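Local coordinates for protein tryptophan synthase alpha chain (Chlamydia trachomatis, PDB 6V82) that probably cleaves indoleglycerol phosphate to indole and glyceraldehyde 3-phosphate, as the aldolase subunit of tryptophan synthase in the last step of tryptophan biosynthesis, at residues N118-I123 against V144-I149; G170-I175 against F198-V203. All blocks are in the same frame, centred on the assembly; numbering follows the deposited sequence.

Contact 1: residues N118-I123 against V144-I149; sequences NGVCVI and VGLDPI
Cys121 swings SG to the far side of its backbone N (chi1 -178°), which places SG 3.5 Å from Ile149 O, while Ile149 keeps CG1 beside its own N (chi1 -49°) and thereby turns it back along the partner strand to rest 3.7 Å from Val120 O. The pairing of the strands itself sets Cys121 CB 3.9 Å from Ile149 CB. Ile149 CG1 also approaches Gly119 CA, eased by the absence of a side chain on that glycine.

Val120 and Leu146 meet on the other face. Val120 CG2 and Leu146 CD1 come to 4.0 Å, the two branches meeting at a slant, and Leu141 of helix 136-144 touches both residues as well as Pro148. The path is a classic beta-alpha-beta crossover of a TIM barrel: strand 119-122, helix 136-144, a Schellman motif that ends the helix at Gly145, then strand 147-153 in parallel beside the first. Cys121 and Ile149 belong to the barrel interior, and the Cys121 side chain is about 5 Å from that of Glu44, the predicted proton acceptor.

Main-chain bonds join the strands in alternation. Asp147 N gives to Asn118 O, Val120 N gives to Asp147 O, and Ile149 N reaches Val120 O in an almost straight bond (174° at the hydrogen). Further on the strands part, and a water takes over, accepting from Val122 N at 2.8 Å and donating to Ile149 O at 2.9 Å. Val122 N and Ile149 O, 4.4 Å apart, are too distant to bond directly, and the chemistry implies that this one water satisfies both.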
loop_
_atom_site.group_PDB
_atom_site.type_symbol
_atom_site.label_atom_id
_atom_site.label_comp_id
_atom_site.label_asym_id
_atom_site.label_seq_id
_atom_site.Cartn_x
_atom_site.Cartn_y
_atom_site.Cartn_z
ATOM N N ASN A 118 -48.918 -28.336 -7.410
ATOM C CA ASN A 118 -49.212 -28.875 -8.732
ATOM C C ASN A 118 -48.112 -28.652 -9.747
ATOM O O ASN A 118 -47.964 -29.454 -10.670
ATOM C CB ASN A 118 -50.503 -28.261 -9.285
ATOM C CG ASN A 118 -51.647 -28.353 -8.300
ATOM O OD1 ASN A 118 -52.091 -27.337 -7.765
ATOM N ND2 ASN A 118 -52.111 -29.581 -8.026
ATOM N N GLY A 119 -47.358 -27.576 -9.625
ATOM C CA GLY A 119 -46.269 -27.316 -10.541
ATOM C C GLY A 119 -45.080 -26.809 -9.770
ATOM O O GLY A 119 -45.213 -26.258 -8.672
ATOM N N VAL A 120 -43.906 -27.005 -10.354
ATOM C CA VAL A 120 -42.658 -26.533 -9.775
ATOM C C VAL A 120 -41.921 -25.739 -10.836
ATOM O O VAL A 120 -41.721 -26.218 -11.958
ATOM C CB VAL A 120 -41.793 -27.690 -9.238
ATOM C CG1 VAL A 120 -40.429 -27.175 -8.828
ATOM C CG2 VAL A 120 -42.491 -28.357 -8.035
ATOM N N CYS A 121 -41.560 -24.513 -10.496
ATOM C CA CYS A 121 -40.780 -23.638 -11.364
ATOM C C CYS A 121 -39.421 -23.408 -10.706
ATOM O O CYS A 121 -39.341 -22.839 -9.609
ATOM C CB CYS A 121 -41.512 -22.317 -11.592
ATOM S SG CYS A 121 -40.649 -21.180 -12.700
ATOM N N VAL A 122 -38.360 -23.886 -11.344
ATOM C CA VAL A 122 -37.016 -23.744 -10.800
ATOM C C VAL A 122 -36.281 -22.732 -11.671
ATOM O O VAL A 122 -35.930 -23.027 -12.827
ATOM C CB VAL A 122 -36.279 -25.083 -10.722
ATOM C CG1 VAL A 122 -34.993 -24.908 -9.935
ATOM C CG2 VAL A 122 -37.149 -26.092 -10.030
ATOM N N ILE A 123 -36.042 -21.540 -11.103
ATOM C CA ILE A 123 -35.660 -20.377 -11.908
ATOM C C ILE A 123 -34.216 -20.475 -12.388
ATOM O O ILE A 123 -33.869 -19.908 -13.432
ATOM C CB ILE A 123 -35.911 -19.072 -11.124
ATOM C CG1 ILE A 123 -35.793 -17.855 -12.045
ATOM C CG2 ILE A 123 -34.948 -18.938 -9.963
ATOM C CD1 ILE A 123 -36.908 -17.746 -13.068
ATOM N N VAL A 144 -43.311 -38.091 -10.088
ATOM C CA VAL A 144 -44.268 -37.954 -9.000
ATOM C C VAL A 144 -45.519 -37.190 -9.406
ATOM O O VAL A 144 -46.408 -36.999 -8.570
ATOM C CB VAL A 144 -43.617 -37.293 -7.768
ATOM C CG1 VAL A 144 -42.294 -37.974 -7.437
ATOM C CG2 VAL A 144 -43.422 -35.817 -8.001
ATOM N N GLY A 145 -45.624 -36.749 -10.660
ATOM C CA GLY A 145 -46.826 -36.085 -11.133
ATOM C C GLY A 145 -46.868 -34.580 -10.955
ATOM O O GLY A 145 -47.953 -33.991 -11.066
ATOM N N LEU A 146 -45.740 -33.940 -10.671
ATOM C CA LEU A 146 -45.677 -32.492 -10.632
ATOM C C LEU A 146 -45.350 -31.966 -12.021
ATOM O O LEU A 146 -44.601 -32.590 -12.778
ATOM C CB LEU A 146 -44.626 -32.017 -9.628
ATOM C CG LEU A 146 -44.860 -32.374 -8.164
ATOM C CD1 LEU A 146 -43.583 -32.181 -7.361
ATOM C CD2 LEU A 146 -45.982 -31.532 -7.591
ATOM N N ASP A 147 -45.927 -30.812 -12.358
ATOM C CA ASP A 147 -45.678 -30.188 -13.652
ATOM C C ASP A 147 -44.442 -29.304 -13.578
ATOM O O ASP A 147 -44.442 -28.327 -12.814
ATOM C CB ASP A 147 -46.867 -29.353 -14.090
ATOM C CG ASP A 147 -48.046 -30.194 -14.505
ATOM O OD1 ASP A 147 -47.850 -31.407 -14.734
ATOM O OD2 ASP A 147 -49.162 -29.640 -14.607
ATOM N N PRO A 148 -43.387 -29.590 -14.341
ATOM C CA PRO A 148 -42.254 -28.657 -14.418
ATOM C C PRO A 148 -42.633 -27.434 -15.246
ATOM O O PRO A 148 -43.011 -27.551 -16.416
ATOM C CB PRO A 148 -41.153 -29.485 -15.092
ATOM C CG PRO A 148 -41.671 -30.901 -15.148
ATOM C CD PRO A 148 -43.157 -30.802 -15.141
ATOM N N ILE A 149 -42.537 -26.257 -14.630
ATOM C CA ILE A 149 -42.926 -24.997 -15.254
ATOM C C ILE A 149 -41.658 -24.317 -15.751
ATOM O O ILE A 149 -40.859 -23.812 -14.954
ATOM C CB ILE A 149 -43.686 -24.094 -14.276
ATOM C CG1 ILE A 149 -44.794 -24.868 -13.578
ATOM C CG2 ILE A 149 -44.300 -22.935 -15.015
ATOM C CD1 ILE A 149 -45.859 -25.386 -14.529
HETATM O O HOH W 1 -38.480 -25.009 -13.872
#

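Contact 2: residues G170-I175 against F198-V203; sequences GFLYYI and FDLPIV
Leu172 drives CD1 almost squarely onto the Phe198 ring, 3.5 Å from its centroid and 14° off the normal, in a CH-pi contact where the two side chains cross at about a right angle. Ile202 CD1 packs on the same leucine, 3.7 Å from Leu172 CB, and Ile202 CG2 reaches Tyr174 CB at 3.6 Å, so this buried face is closely filled between the sheet and helix 187-198.

The barrel side is equally dense. Phe171 holds its ring between the backbone N and the carbonyl carbon (chi1 68°), bringing CD1 to 3.7 Å from Val203 CG2 and setting CE1 over the centre of one face of Tyr173. The Tyr173 ring runs alongside Val203, its CE1 3.9 Å from Val203 CG1, and its hydroxyl is hydrogen-bonded to Glu44, a predicted proton acceptor.

These are neighbouring parallel strands of the (beta/alpha)8 barrel, linked through helix 187-198, which covers their outer face. Leu172 N gives to Pro201 O, and Val203 N returns a bond of 2.8 Å to Leu172 O. Tyr174 N binds Val203 O less straight (149° at the hydrogen).

Pro201, though partly exposed, still packs closely on Gly170 and Phe171. At Leu200, also partly exposed, the fit relaxes: it meets segment 170-175 with CD2 3.9 Å from Gly170 O and CD1 4.4 Å from Leu172 CG. Asp199, exposed and with positive phi, turns the chain out of the helix and makes no contact with that segment.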
loop_
_atom_site.group_PDB
_atom_site.type_symbol
_atom_site.label_atom_id
_atom_site.label_comp_id
_atom_site.label_asym_id
_atom_site.label_seq_id
_atom_site.Cartn_x
_atom_site.Cartn_y
_atom_site.Cartn_z
ATOM N N GLY A 170 -48.167 -28.288 -18.063
ATOM C CA GLY A 170 -48.999 -27.227 -17.525
ATOM C C GLY A 170 -49.069 -25.979 -18.388
ATOM O O GLY A 170 -50.043 -25.780 -19.124
ATOM N N PHE A 171 -48.054 -25.119 -18.284
ATOM C CA PHE A 171 -47.948 -23.932 -19.121
ATOM C C PHE A 171 -46.489 -23.506 -19.135
ATOM O O PHE A 171 -45.687 -23.946 -18.306
ATOM C CB PHE A 171 -48.845 -22.798 -18.622
ATOM C CG PHE A 171 -48.401 -22.219 -17.310
ATOM C CD1 PHE A 171 -47.656 -21.053 -17.268
ATOM C CD2 PHE A 171 -48.716 -22.853 -16.116
ATOM C CE1 PHE A 171 -47.236 -20.518 -16.058
ATOM C CE2 PHE A 171 -48.299 -22.324 -14.901
ATOM C CZ PHE A 171 -47.558 -21.152 -14.876
ATOM N N LEU A 172 -46.156 -22.647 -20.093
ATOM C CA LEU A 172 -44.809 -22.119 -20.266
ATOM C C LEU A 172 -44.803 -20.632 -19.969
ATOM O O LEU A 172 -45.662 -19.890 -20.458
ATOM C CB LEU A 172 -44.296 -22.340 -21.683
ATOM C CG LEU A 172 -43.561 -23.643 -21.932
ATOM C CD1 LEU A 172 -43.294 -23.771 -23.418
ATOM C CD2 LEU A 172 -42.266 -23.665 -21.143
ATOM N N TYR A 173 -43.835 -20.202 -19.179
ATOM C CA TYR A 173 -43.564 -18.787 -19.059
ATOM C C TYR A 173 -42.727 -18.325 -20.243
ATOM O O TYR A 173 -41.857 -19.047 -20.737
ATOM C CB TYR A 173 -42.829 -18.487 -17.765
ATOM C CG TYR A 173 -43.697 -18.380 -16.543
ATOM C CD1 TYR A 173 -44.733 -17.465 -16.487
ATOM C CD2 TYR A 173 -43.440 -19.155 -15.420
ATOM C CE1 TYR A 173 -45.511 -17.346 -15.358
ATOM C CE2 TYR A 173 -44.205 -19.039 -14.285
ATOM C CZ TYR A 173 -45.242 -18.132 -14.259
ATOM O OH TYR A 173 -46.019 -18.012 -13.131
ATOM N N TYR A 174 -42.997 -17.104 -20.689
ATOM C CA TYR A 174 -42.320 -16.507 -21.827
ATOM C C TYR A 174 -41.798 -15.140 -21.420
ATOM O O TYR A 174 -42.539 -14.346 -20.834
ATOM C CB TYR A 174 -43.272 -16.392 -23.016
ATOM C CG TYR A 174 -42.578 -16.033 -24.286
ATOM C CD1 TYR A 174 -42.413 -14.705 -24.649
ATOM C CD2 TYR A 174 -42.070 -17.017 -25.123
ATOM C CE1 TYR A 174 -41.769 -14.358 -25.808
ATOM C CE2 TYR A 174 -41.418 -16.682 -26.298
ATOM C CZ TYR A 174 -41.272 -15.343 -26.635
ATOM O OH TYR A 174 -40.626 -14.972 -27.797
ATOM N N ILE A 175 -40.526 -14.873 -21.709
ATOM C CA ILE A 175 -39.914 -13.577 -21.408
ATOM C C ILE A 175 -39.597 -12.868 -22.717
ATOM O O ILE A 175 -38.513 -13.078 -23.276
ATOM C CB ILE A 175 -38.631 -13.721 -20.577
ATOM C CG1 ILE A 175 -38.736 -14.887 -19.601
ATOM C CG2 ILE A 175 -38.350 -12.431 -19.835
ATOM C CD1 ILE A 175 -37.433 -15.188 -18.908
ATOM N N PHE A 198 -45.574 -25.671 -28.854
ATOM C CA PHE A 198 -45.618 -26.477 -27.641
ATOM C C PHE A 198 -46.993 -27.035 -27.310
ATOM O O PHE A 198 -47.074 -27.987 -26.524
ATOM C CB PHE A 198 -45.124 -25.664 -26.440
ATOM C CG PHE A 198 -43.657 -25.410 -26.462
ATOM C CD1 PHE A 198 -42.772 -26.368 -25.998
ATOM C CD2 PHE A 198 -43.154 -24.221 -26.962
ATOM C CE1 PHE A 198 -41.408 -26.144 -26.026
ATOM C CE2 PHE A 198 -41.793 -23.990 -26.995
ATOM C CZ PHE A 198 -40.916 -24.954 -26.528
ATOM N N ASP A 199 -48.062 -26.482 -27.883
ATOM C CA ASP A 199 -49.436 -26.826 -27.502
ATOM C C ASP A 199 -49.590 -26.848 -25.977
ATOM O O ASP A 199 -49.989 -27.844 -25.365
ATOM C CB ASP A 199 -49.869 -28.151 -28.128
ATOM C CG ASP A 199 -51.377 -28.332 -28.116
ATOM O OD1 ASP A 199 -52.092 -27.490 -28.708
ATOM O OD2 ASP A 199 -51.850 -29.316 -27.512
ATOM N N LEU A 200 -49.218 -25.732 -25.364
ATOM C CA LEU A 200 -49.388 -25.428 -23.954
ATOM C C LEU A 200 -49.716 -23.946 -23.875
ATOM O O LEU A 200 -49.343 -23.184 -24.775
ATOM C CB LEU A 200 -48.116 -25.721 -23.136
ATOM C CG LEU A 200 -47.641 -27.153 -22.857
ATOM C CD1 LEU A 200 -46.284 -27.134 -22.152
ATOM C CD2 LEU A 200 -48.661 -27.933 -22.026
ATOM N N PRO A 201 -50.419 -23.508 -22.830
ATOM C CA PRO A 201 -50.614 -22.063 -22.653
ATOM C C PRO A 201 -49.275 -21.369 -22.431
ATOM O O PRO A 201 -48.380 -21.902 -21.768
ATOM C CB PRO A 201 -51.518 -21.967 -21.418
ATOM C CG PRO A 201 -52.064 -23.350 -21.214
ATOM C CD PRO A 201 -51.037 -24.286 -21.748
ATOM N N ILE A 202 -49.133 -20.182 -23.018
ATOM C CA ILE A 202 -47.917 -19.385 -22.909
ATOM C C ILE A 202 -48.268 -18.127 -22.133
ATOM O O ILE A 202 -49.160 -17.369 -22.538
ATOM C CB ILE A 202 -47.337 -19.035 -24.286
ATOM C CG1 ILE A 202 -47.280 -20.275 -25.170
ATOM C CG2 ILE A 202 -45.954 -18.459 -24.136
ATOM C CD1 ILE A 202 -46.446 -21.379 -24.600
ATOM N N VAL A 203 -47.577 -17.903 -21.019
ATOM C CA VAL A 203 -47.864 -16.782 -20.135
ATOM C C VAL A 203 -46.689 -15.816 -20.162
ATOM O O VAL A 203 -45.543 -16.215 -19.917
ATOM C CB VAL A 203 -48.156 -17.252 -18.700
ATOM C CG1 VAL A 203 -48.344 -16.052 -17.773
ATOM C CG2 VAL A 203 -49.381 -18.145 -18.693
#

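In the fold
Contact 1 closes before contact 2 opens, so the two follow in series along the chain, with their centres 13 Å apart in one parallel sheet. Strands 147-153 and 172-175, one from each contact, are direct neighbours, giving the order 119-122, 147-153, 172-175, 202-205 across this part of the barrel, and helix 158-167 makes the passage from one contact to the next. They touch directly where Ile149 CG2 packs 3.7 Å from Phe171 O and 3.9 Å from Tyr173 CD2. Successive pairings of this kind build the barrel wall, and both bring a side chain, Cys121 or Tyr173, close to the predicted proton acceptor Glu44.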